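Local coordinates for protein tetraacyldisaccharide 4'-kinase (Aquifex aeolicus, PDB 4ITN) that probably transfers the gamma-phosphate of ATP to the 4'-position of a tetraacyldisaccharide 1-phosphate, forming lipid IVA in the last step of its pathway, at residues Glu273-Thr278 with Glu289-Leu294; Leu70-Lys75 with Ala115-Tyr120; Val38-Asn43 with Asp149-Leu154. All coordinates share one frame; numbering follows the deposited sequence.

In the fold
Interactions 2 and 3 belong to the same part of the kinase: their centres lie about 15 Å apart, and strand 134-138 runs between them, paired with strand 67-71 of interaction 2 and with strand 38-43 of interaction 3. Along the chain, interaction 2 is nested inside the loop that interaction 3 closes. Interaction 1 follows both in sequence and sits on the other side of the chain's centre from interaction 3, about 33 Å away between centres. Its strand 291-300 pairs with strand 201-212, which reaches strand 182-185 and so the strands of interaction 3. The predicted ATP-binding loop follows strand 38-43, and the side chain of T278 in interaction 1 is about 9 Å from that of S49.

Interaction 1. Residues Glu273-Thr278 with Glu289-Leu294; sequences EIYLTT and ENVFAL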
loop_
_atom_site.group_PDB
_atom_site.type_symbol
_atom_site.label_atom_id
_atom_site.label_comp_id
_atom_site.label_asym_id
_atom_site.label_seq_id
_atom_site.Cartn_x
_atom_site.Cartn_y
_atom_site.Cartn_z
ATOM N N GLU A 273 7.706 20.859 22.107
ATOM C CA GLU A 273 8.156 19.480 22.214
ATOM C C GLU A 273 8.131 18.891 20.811
ATOM O O GLU A 273 7.628 19.533 19.895
ATOM C CB GLU A 273 7.269 18.686 23.181
ATOM C CG GLU A 273 7.340 19.180 24.642
ATOM C CD GLU A 273 8.530 18.604 25.405
ATOM O OE1 GLU A 273 9.052 17.548 24.981
ATOM O OE2 GLU A 273 8.937 19.198 26.433
ATOM N N ILE A 274 8.680 17.689 20.637
ATOM C CA ILE A 274 8.690 17.023 19.326
ATOM C C ILE A 274 8.015 15.650 19.405
ATOM O O ILE A 274 8.274 14.875 20.333
ATOM C CB ILE A 274 10.132 16.889 18.756
ATOM C CG1 ILE A 274 10.749 18.278 18.526
ATOM C CG2 ILE A 274 10.146 16.077 17.455
ATOM C CD1 ILE A 274 9.966 19.157 17.534
ATOM N N TYR A 275 7.142 15.365 18.440
ATOM C CA TYR A 275 6.355 14.131 18.425
ATOM C C TYR A 275 6.658 13.276 17.194
ATOM O O TYR A 275 6.894 13.802 16.109
ATOM C CB TYR A 275 4.853 14.455 18.464
ATOM C CG TYR A 275 4.422 15.167 19.730
ATOM C CD1 TYR A 275 4.598 16.537 19.873
ATOM C CD2 TYR A 275 3.839 14.469 20.777
ATOM C CE1 TYR A 275 4.212 17.196 21.029
ATOM C CE2 TYR A 275 3.451 15.121 21.947
ATOM C CZ TYR A 275 3.640 16.487 22.062
ATOM O OH TYR A 275 3.263 17.148 23.208
ATOM N N LEU A 276 6.659 11.958 17.376
ATOM C CA LEU A 276 6.712 11.023 16.261
ATOM C C LEU A 276 5.455 10.164 16.312
ATOM O O LEU A 276 5.077 9.681 17.386
ATOM C CB LEU A 276 7.954 10.134 16.339
ATOM C CG LEU A 276 9.316 10.814 16.201
ATOM C CD1 LEU A 276 10.416 9.774 16.029
ATOM C CD2 LEU A 276 9.285 11.747 15.017
ATOM N N THR A 277 4.794 9.996 15.167
ATOM C CA THR A 277 3.623 9.123 15.083
ATOM C C THR A 277 3.678 8.350 13.767
ATOM O O THR A 277 4.670 8.461 13.044
ATOM C CB THR A 277 2.291 9.912 15.233
ATOM O OG1 THR A 277 1.211 9.010 15.519
ATOM C CG2 THR A 277 1.976 10.715 13.979
ATOM N N THR A 278 2.648 7.553 13.463
ATOM C CA THR A 278 2.606 6.819 12.188
ATOM C C THR A 278 1.965 7.683 11.102
ATOM O O THR A 278 1.106 8.516 11.406
ATOM C CB THR A 278 1.854 5.462 12.307
ATOM O OG1 THR A 278 0.439 5.685 12.408
ATOM C CG2 THR A 278 2.339 4.676 13.522
ATOM N N GLU A 289 2.908 21.310 13.631
ATOM C CA GLU A 289 4.334 21.121 13.447
ATOM C C GLU A 289 4.872 20.504 14.720
ATOM O O GLU A 289 4.237 20.586 15.767
ATOM C CB GLU A 289 5.033 22.450 13.179
ATOM C CG GLU A 289 4.770 23.023 11.800
ATOM C CD GLU A 289 3.463 23.779 11.730
ATOM O OE1 GLU A 289 2.457 23.269 12.264
ATOM O OE2 GLU A 289 3.441 24.879 11.143
ATOM N N ASN A 290 6.039 19.885 14.641
ATOM C CA ASN A 290 6.619 19.255 15.812
ATOM C C ASN A 290 6.011 17.877 15.984
ATOM O O ASN A 290 6.324 17.152 16.925
ATOM C CB ASN A 290 6.384 20.114 17.057
ATOM C CG ASN A 290 5.121 19.732 17.801
ATOM O OD1 ASN A 290 4.338 18.909 17.335
ATOM N ND2 ASN A 290 4.920 20.327 18.968
ATOM N N VAL A 291 5.145 17.523 15.043
ATOM C CA VAL A 291 4.617 16.177 14.945
ATOM C C VAL A 291 5.121 15.606 13.631
ATOM O O VAL A 291 4.941 16.209 12.575
ATOM C CB VAL A 291 3.081 16.166 14.937
ATOM C CG1 VAL A 291 2.567 14.740 14.848
ATOM C CG2 VAL A 291 2.540 16.859 16.176
ATOM N N PHE A 292 5.757 14.444 13.700
ATOM C CA PHE A 292 6.359 13.847 12.513
ATOM C C PHE A 292 6.074 12.358 12.415
ATOM O O PHE A 292 5.605 11.737 13.374
ATOM C CB PHE A 292 7.871 14.073 12.525
ATOM C CG PHE A 292 8.274 15.519 12.663
ATOM C CD1 PHE A 292 8.454 16.095 13.917
ATOM C CD2 PHE A 292 8.482 16.299 11.536
ATOM C CE1 PHE A 292 8.828 17.427 14.041
ATOM C CE2 PHE A 292 8.855 17.628 11.647
ATOM C CZ PHE A 292 9.026 18.195 12.903
ATOM N N ALA A 293 6.358 11.794 11.243
ATOM C CA ALA A 293 6.313 10.352 11.049
ATOM C C ALA A 293 7.655 9.878 10.516
ATOM O O ALA A 293 8.422 10.665 9.961
ATOM C CB ALA A 293 5.192 9.962 10.091
ATOM N N LEU A 294 7.934 8.588 10.681
ATOM C CA LEU A 294 9.172 8.009 10.180
ATOM C C LEU A 294 9.006 7.709 8.685
ATOM O O LEU A 294 7.970 7.189 8.271
ATOM C CB LEU A 294 9.517 6.730 10.959
ATOM C CG LEU A 294 9.752 6.839 12.473
ATOM C CD1 LEU A 294 10.121 5.487 13.083
ATOM C CD2 LEU A 294 10.834 7.863 12.774
HETATM O O HOH W 1 5.880 6.731 11.571
#
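F292 packs against the strand around Y275 on the face it shares with L276. CB meets the methyl CD2 of L276 at 3.7 Å. CG comes 4.1 Å from the carbonyl O of Y275, which lies near the ring plane at the edge, closer to CD1. I274 CG2 approaches the ring obliquely, and CE1, the outermost ring atom to touch, meets both CG2 and CD1 of I274, at 3.9 and 4.1 Å. With CG anti to the carbonyl carbon (chi1 -55°), the ring is carried back along the strand toward I274. On the same face, L276 CD1 and L294 CD2 meet with their side chains at about a right angle; F241 of helix 238-247 touches both leucines.

Y275 and V291 point to the other face, where Y275 CB rests 4.0 Å from V291 CG2. The phenol lies alongside the amide of N290, their planes 42° apart, with the backbone O of N290 in the ring plane at its edge; its OH bonds to the backbone N of E270. The backbones bind through Y275 N to N290 O, F292 N, standing above the carbonyl plane, to Y275 O at 2.7 Å, and T277 N to F292 O at 2.6 Å. One water joins the strands, donating to T277 O and accepting from L294 N. T277 OG1 turns to F232 O. T278 is the N-cap of helix 279-282, its side chain capping a backbone N, and OG1 also bonds to D281 OD2. This is a parallel strand pair closing a beta-alpha-beta unit: strand 275-277, helix 279-282, strand 291-300.

Interaction 2. Residues Leu70-Lys75 with Ala115-Tyr120; sequences LSRGYK and ASEDRY
The guanidinium of R119 has CB of R72 over one face, 3.5 Å above the plane and offset toward the rim, and the carbonyl O of L70 at its edge. NH1 makes only a weak bond to that oxygen, 3.2 Å away and bent to 122°; its stronger partner is D138 O, while NH2 bonds to D139 O. The guanidinium of R72 has E117 OE1 near its plane at the edge, in a salt bridge with NE. R72 is extended, CG anti to the backbone N (chi1 -176°), and the bend of E117 at chi2 brings its carboxylate alongside, turned 52° from the guanidinium. R72 NH2 forms a salt bridge to the sulfonate of a HEPES, probably from the crystallisation liquor.

A leucine in place of R119 would probably leave the carbonyls of D138, D139 and, weakly, L70 short of a donor, and R72 CB without its flat neighbour. Between the backbones, S116 N gives S71 O a nearly straight bond of 2.8 Å, beyond the S71-A115 pair. D118 caps the next helix, OD1 bonding K121 N. Here two adjacent parallel strands, 67-71 and 112-115, end and the second turns into helix 119-130, in a fold of the P-loop NTPase clan.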
loop_
_atom_site.group_PDB
_atom_site.type_symbol
_atom_site.label_atom_id
_atom_site.label_comp_id
_atom_site.label_asym_id
_atom_site.label_seq_id
_atom_site.Cartn_x
_atom_site.Cartn_y
_atom_site.Cartn_z
ATOM N N LEU A 70 -5.522 3.494 -8.950
ATOM C CA LEU A 70 -6.922 3.086 -8.721
ATOM C C LEU A 70 -7.003 2.278 -7.447
ATOM O O LEU A 70 -6.547 1.142 -7.416
ATOM C CB LEU A 70 -7.419 2.192 -9.876
ATOM C CG LEU A 70 -7.401 2.905 -11.237
ATOM C CD1 LEU A 70 -7.910 2.002 -12.366
ATOM C CD2 LEU A 70 -8.275 4.150 -11.102
ATOM N N SER A 71 -7.558 2.865 -6.392
ATOM C CA SER A 71 -7.673 2.176 -5.118
ATOM C C SER A 71 -9.125 1.741 -4.930
ATOM O O SER A 71 -10.034 2.256 -5.592
ATOM C CB SER A 71 -7.273 3.100 -3.949
ATOM O OG SER A 71 -5.937 3.547 -4.103
ATOM N N ARG A 72 -9.339 0.796 -4.027
ATOM C CA ARG A 72 -10.683 0.282 -3.757
ATOM C C ARG A 72 -11.514 1.252 -2.932
ATOM O O ARG A 72 -12.705 1.439 -3.186
ATOM C CB ARG A 72 -10.607 -1.051 -3.018
ATOM C CG ARG A 72 -11.982 -1.683 -2.796
ATOM C CD ARG A 72 -11.846 -3.117 -2.319
ATOM N NE ARG A 72 -13.138 -3.801 -2.275
ATOM C CZ ARG A 72 -13.312 -5.051 -1.850
ATOM N NH1 ARG A 72 -14.524 -5.590 -1.855
ATOM N NH2 ARG A 72 -12.275 -5.763 -1.429
ATOM N N GLY A 73 -10.897 1.866 -1.932
ATOM C CA GLY A 73 -11.658 2.688 -1.014
ATOM C C GLY A 73 -12.262 1.861 0.109
ATOM O O GLY A 73 -13.468 1.922 0.363
ATOM N N TYR A 74 -11.430 1.106 0.812
ATOM C CA TYR A 74 -11.889 0.429 2.013
ATOM C C TYR A 74 -12.184 1.474 3.089
ATOM O O TYR A 74 -11.478 2.476 3.190
ATOM C CB TYR A 74 -10.848 -0.584 2.486
ATOM C CG TYR A 74 -11.228 -1.252 3.789
ATOM C CD1 TYR A 74 -12.180 -2.262 3.818
ATOM C CD2 TYR A 74 -10.628 -0.883 4.986
ATOM C CE1 TYR A 74 -12.529 -2.883 5.002
ATOM C CE2 TYR A 74 -10.970 -1.498 6.176
ATOM C CZ TYR A 74 -11.922 -2.498 6.178
ATOM O OH TYR A 74 -12.270 -3.117 7.358
ATOM N N LYS A 75 -13.222 1.239 3.887
ATOM C CA LYS A 75 -13.610 2.183 4.936
ATOM C C LYS A 75 -13.911 3.590 4.411
ATOM O O LYS A 75 -13.483 4.579 5.003
ATOM C CB LYS A 75 -12.521 2.260 6.011
ATOM C CG LYS A 75 -12.862 3.163 7.185
ATOM C CD LYS A 75 -11.759 3.149 8.229
ATOM C CE LYS A 75 -12.085 4.071 9.395
ATOM N NZ LYS A 75 -11.013 4.069 10.428
ATOM N N ALA A 115 -10.618 6.457 -6.051
ATOM C CA ALA A 115 -11.164 5.389 -5.233
ATOM C C ALA A 115 -12.452 4.866 -5.869
ATOM O O ALA A 115 -13.400 5.619 -6.104
ATOM C CB ALA A 115 -11.437 5.884 -3.821
ATOM N N SER A 116 -12.493 3.570 -6.138
ATOM C CA SER A 116 -13.674 2.981 -6.743
ATOM C C SER A 116 -13.616 1.483 -6.558
ATOM O O SER A 116 -12.600 0.873 -6.880
ATOM C CB SER A 116 -13.702 3.315 -8.234
ATOM O OG SER A 116 -14.996 3.116 -8.763
ATOM N N GLU A 117 -14.697 0.895 -6.052
ATOM C CA GLU A 117 -14.783 -0.557 -5.867
ATOM C C GLU A 117 -14.644 -1.292 -7.193
ATOM O O GLU A 117 -13.890 -2.265 -7.312
ATOM C CB GLU A 117 -16.111 -0.943 -5.197
ATOM C CG GLU A 117 -16.538 -2.395 -5.423
ATOM C CD GLU A 117 -15.614 -3.409 -4.761
ATOM O OE1 GLU A 117 -14.910 -3.028 -3.799
ATOM O OE2 GLU A 117 -15.596 -4.584 -5.201
ATOM N N ASP A 118 -15.378 -0.821 -8.197
ATOM C CA ASP A 118 -15.180 -1.297 -9.559
ATOM C C ASP A 118 -14.025 -0.532 -10.187
ATOM O O ASP A 118 -14.171 0.642 -10.550
ATOM C CB ASP A 118 -16.442 -1.098 -10.406
ATOM C CG ASP A 118 -16.329 -1.751 -11.787
ATOM O OD1 ASP A 118 -15.586 -1.231 -12.646
ATOM O OD2 ASP A 118 -16.983 -2.790 -12.007
ATOM N N ARG A 119 -12.876 -1.188 -10.330
ATOM C CA ARG A 119 -11.697 -0.497 -10.831
ATOM C C ARG A 119 -11.843 0.008 -12.266
ATOM O O ARG A 119 -11.279 1.056 -12.607
ATOM C CB ARG A 119 -10.440 -1.372 -10.732
ATOM C CG ARG A 119 -10.280 -2.141 -9.447
ATOM C CD ARG A 119 -10.333 -1.304 -8.214
ATOM N NE ARG A 119 -10.163 -2.197 -7.079
ATOM C CZ ARG A 119 -9.027 -2.383 -6.416
ATOM N NH1 ARG A 119 -7.909 -1.689 -6.739
ATOM N NH2 ARG A 119 -9.035 -3.265 -5.409
ATOM N N TYR A 120 -12.555 -0.748 -13.106
ATOM C CA TYR A 120 -12.797 -0.322 -14.496
ATOM C C TYR A 120 -13.520 1.038 -14.553
ATOM O O TYR A 120 -13.065 1.966 -15.241
ATOM C CB TYR A 120 -13.587 -1.388 -15.285
ATOM C CG TYR A 120 -13.890 -1.018 -16.730
ATOM C CD1 TYR A 120 -12.931 -1.186 -17.729
ATOM C CD2 TYR A 120 -15.135 -0.513 -17.096
ATOM C CE1 TYR A 120 -13.198 -0.854 -19.055
ATOM C CE2 TYR A 120 -15.415 -0.172 -18.429
ATOM C CZ TYR A 120 -14.445 -0.350 -19.396
ATOM O OH TYR A 120 -14.728 -0.025 -20.699
#

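Interaction 3. Residues Val38-Asn43 with Asp149-Leu154; sequences VISVGN and DLNILL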
loop_
_atom_site.group_PDB
_atom_site.type_symbol
_atom_site.label_atom_id
_atom_site.label_comp_id
_atom_site.label_asym_id
_atom_site.label_seq_id
_atom_site.Cartn_x
_atom_site.Cartn_y
_atom_site.Cartn_z
ATOM N N VAL A 38 -2.152 -0.897 -17.647
ATOM C CA VAL A 38 -2.544 -1.087 -16.261
ATOM C C VAL A 38 -1.538 -1.992 -15.587
ATOM O O VAL A 38 -1.250 -3.089 -16.073
ATOM C CB VAL A 38 -3.914 -1.793 -16.159
ATOM C CG1 VAL A 38 -4.202 -2.205 -14.715
ATOM C CG2 VAL A 38 -5.017 -0.900 -16.701
ATOM N N ILE A 39 -1.016 -1.541 -14.455
ATOM C CA ILE A 39 -0.154 -2.375 -13.641
ATOM C C ILE A 39 -0.887 -2.693 -12.365
ATOM O O ILE A 39 -1.411 -1.810 -11.691
ATOM C CB ILE A 39 1.161 -1.670 -13.272
ATOM C CG1 ILE A 39 1.882 -1.227 -14.548
ATOM C CG2 ILE A 39 2.023 -2.617 -12.448
ATOM C CD1 ILE A 39 2.964 -0.180 -14.339
ATOM N N SER A 40 -0.953 -3.969 -12.023
ATOM C CA SER A 40 -1.599 -4.316 -10.786
ATOM C C SER A 40 -0.542 -4.634 -9.759
ATOM O O SER A 40 0.448 -5.310 -10.073
ATOM C CB SER A 40 -2.493 -5.541 -10.951
ATOM O OG SER A 40 -3.058 -5.850 -9.695
ATOM N N VAL A 41 -0.790 -4.187 -8.532
ATOM C CA VAL A 41 0.026 -4.553 -7.377
ATOM C C VAL A 41 -0.913 -5.166 -6.354
ATOM O O VAL A 41 -1.978 -4.612 -6.077
ATOM C CB VAL A 41 0.719 -3.313 -6.730
ATOM C CG1 VAL A 41 1.457 -3.712 -5.442
ATOM C CG2 VAL A 41 1.708 -2.689 -7.699
ATOM N N GLY A 42 -0.539 -6.317 -5.802
ATOM C CA GLY A 42 -1.345 -6.937 -4.762
ATOM C C GLY A 42 -0.641 -8.050 -4.011
ATOM O O GLY A 42 0.568 -8.248 -4.154
ATOM N N ASN A 43 -1.414 -8.796 -3.224
ATOM C CA ASN A 43 -0.908 -9.945 -2.476
ATOM C C ASN A 43 -1.954 -11.046 -2.284
ATOM O O ASN A 43 -3.139 -10.830 -2.515
ATOM C CB ASN A 43 -0.390 -9.516 -1.101
ATOM C CG ASN A 43 -0.278 -8.012 -0.953
ATOM O OD1 ASN A 43 -1.030 -7.254 -1.561
ATOM N ND2 ASN A 43 0.666 -7.575 -0.135
ATOM N N ASP A 149 -1.842 -5.411 -17.632
ATOM C CA ASP A 149 -0.754 -5.700 -18.543
ATOM C C ASP A 149 0.481 -6.189 -17.796
ATOM O O ASP A 149 1.348 -6.813 -18.389
ATOM C CB ASP A 149 -0.424 -4.453 -19.369
ATOM C CG ASP A 149 -1.626 -3.940 -20.146
ATOM O OD1 ASP A 149 -1.935 -4.541 -21.203
ATOM O OD2 ASP A 149 -2.263 -2.945 -19.706
ATOM N N LEU A 150 0.548 -5.915 -16.493
ATOM C CA LEU A 150 1.655 -6.373 -15.660
ATOM C C LEU A 150 1.133 -6.645 -14.259
ATOM O O LEU A 150 0.766 -5.732 -13.522
ATOM C CB LEU A 150 2.797 -5.333 -15.614
ATOM C CG LEU A 150 4.052 -5.718 -14.811
ATOM C CD1 LEU A 150 4.720 -6.944 -15.445
ATOM C CD2 LEU A 150 5.069 -4.528 -14.680
ATOM N N ASN A 151 1.088 -7.920 -13.909
ATOM C CA ASN A 151 0.457 -8.358 -12.683
ATOM C C ASN A 151 1.563 -8.611 -11.687
ATOM O O ASN A 151 2.289 -9.585 -11.795
ATOM C CB ASN A 151 -0.300 -9.663 -12.931
ATOM C CG ASN A 151 -1.374 -9.945 -11.886
ATOM O OD1 ASN A 151 -1.860 -9.037 -11.194
ATOM N ND2 ASN A 151 -1.788 -11.221 -11.795
ATOM N N ILE A 152 1.696 -7.741 -10.703
ATOM C CA ILE A 152 2.819 -7.850 -9.788
ATOM C C ILE A 152 2.287 -8.355 -8.462
ATOM O O ILE A 152 1.364 -7.778 -7.904
ATOM C CB ILE A 152 3.503 -6.491 -9.565
ATOM C CG1 ILE A 152 4.141 -6.000 -10.868
ATOM C CG2 ILE A 152 4.593 -6.626 -8.529
ATOM C CD1 ILE A 152 4.750 -4.614 -10.745
ATOM N N LEU A 153 2.857 -9.454 -7.977
ATOM C CA LEU A 153 2.405 -10.075 -6.733
ATOM C C LEU A 153 3.472 -9.906 -5.683
ATOM O O LEU A 153 4.631 -10.284 -5.893
ATOM C CB LEU A 153 2.207 -11.591 -6.922
ATOM C CG LEU A 153 1.636 -12.349 -5.717
ATOM C CD1 LEU A 153 0.309 -11.717 -5.328
ATOM C CD2 LEU A 153 1.442 -13.876 -6.020
ATOM N N LEU A 154 3.076 -9.375 -4.538
ATOM C CA LEU A 154 3.978 -9.281 -3.400
ATOM C C LEU A 154 3.764 -10.514 -2.531
ATOM O O LEU A 154 2.627 -10.948 -2.334
ATOM C CB LEU A 154 3.686 -8.000 -2.599
ATOM C CG LEU A 154 4.433 -6.738 -3.065
ATOM C CD1 LEU A 154 4.239 -6.468 -4.561
ATOM C CD2 LEU A 154 3.970 -5.534 -2.256
HETATM O O HOH W 2 -1.237 -7.691 -8.766
#
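The carbonyl O of V38 accepts two backbone N-H groups, a bond of 2.9 Å from D149 N in the carbonyl plane and a weak one of 3.4 Å from L150 N. D149 also reaches back with its carboxylate, CG beside its backbone N (chi1 -57°): OD2 takes the N-H of V38 on its anti lone pair, and OD1 bonds to H147. Between them, backbone N and carboxylate hold both polar backbone atoms of V38.

Parallel pairing then runs through S40 and G42, each bonding through N and O; L154 N to G42 O is nearly straight, 172° at the hydrogen. A water accepts from S40 OG and donates to N151 OD1 and, at 2.7 Å, to I152 O; R148 also bonds N151 OD1.

S40 and N151 share one face; on the opposite face I39, V41, I152 and L154 make an apolar patch, with N43 at its far end. I39 CG2 meets I152 CD1 at 3.8 Å, side by side, and V41 CG1 touches L154 CD1. Helix 49-61 packs over I39 and V41. Strand 38-43 leads into the predicted ATP-binding loop, the N43 side chain about 4 Å from G47, and on to that helix, the strand, P-loop and helix arrangement of P-loop NTPases.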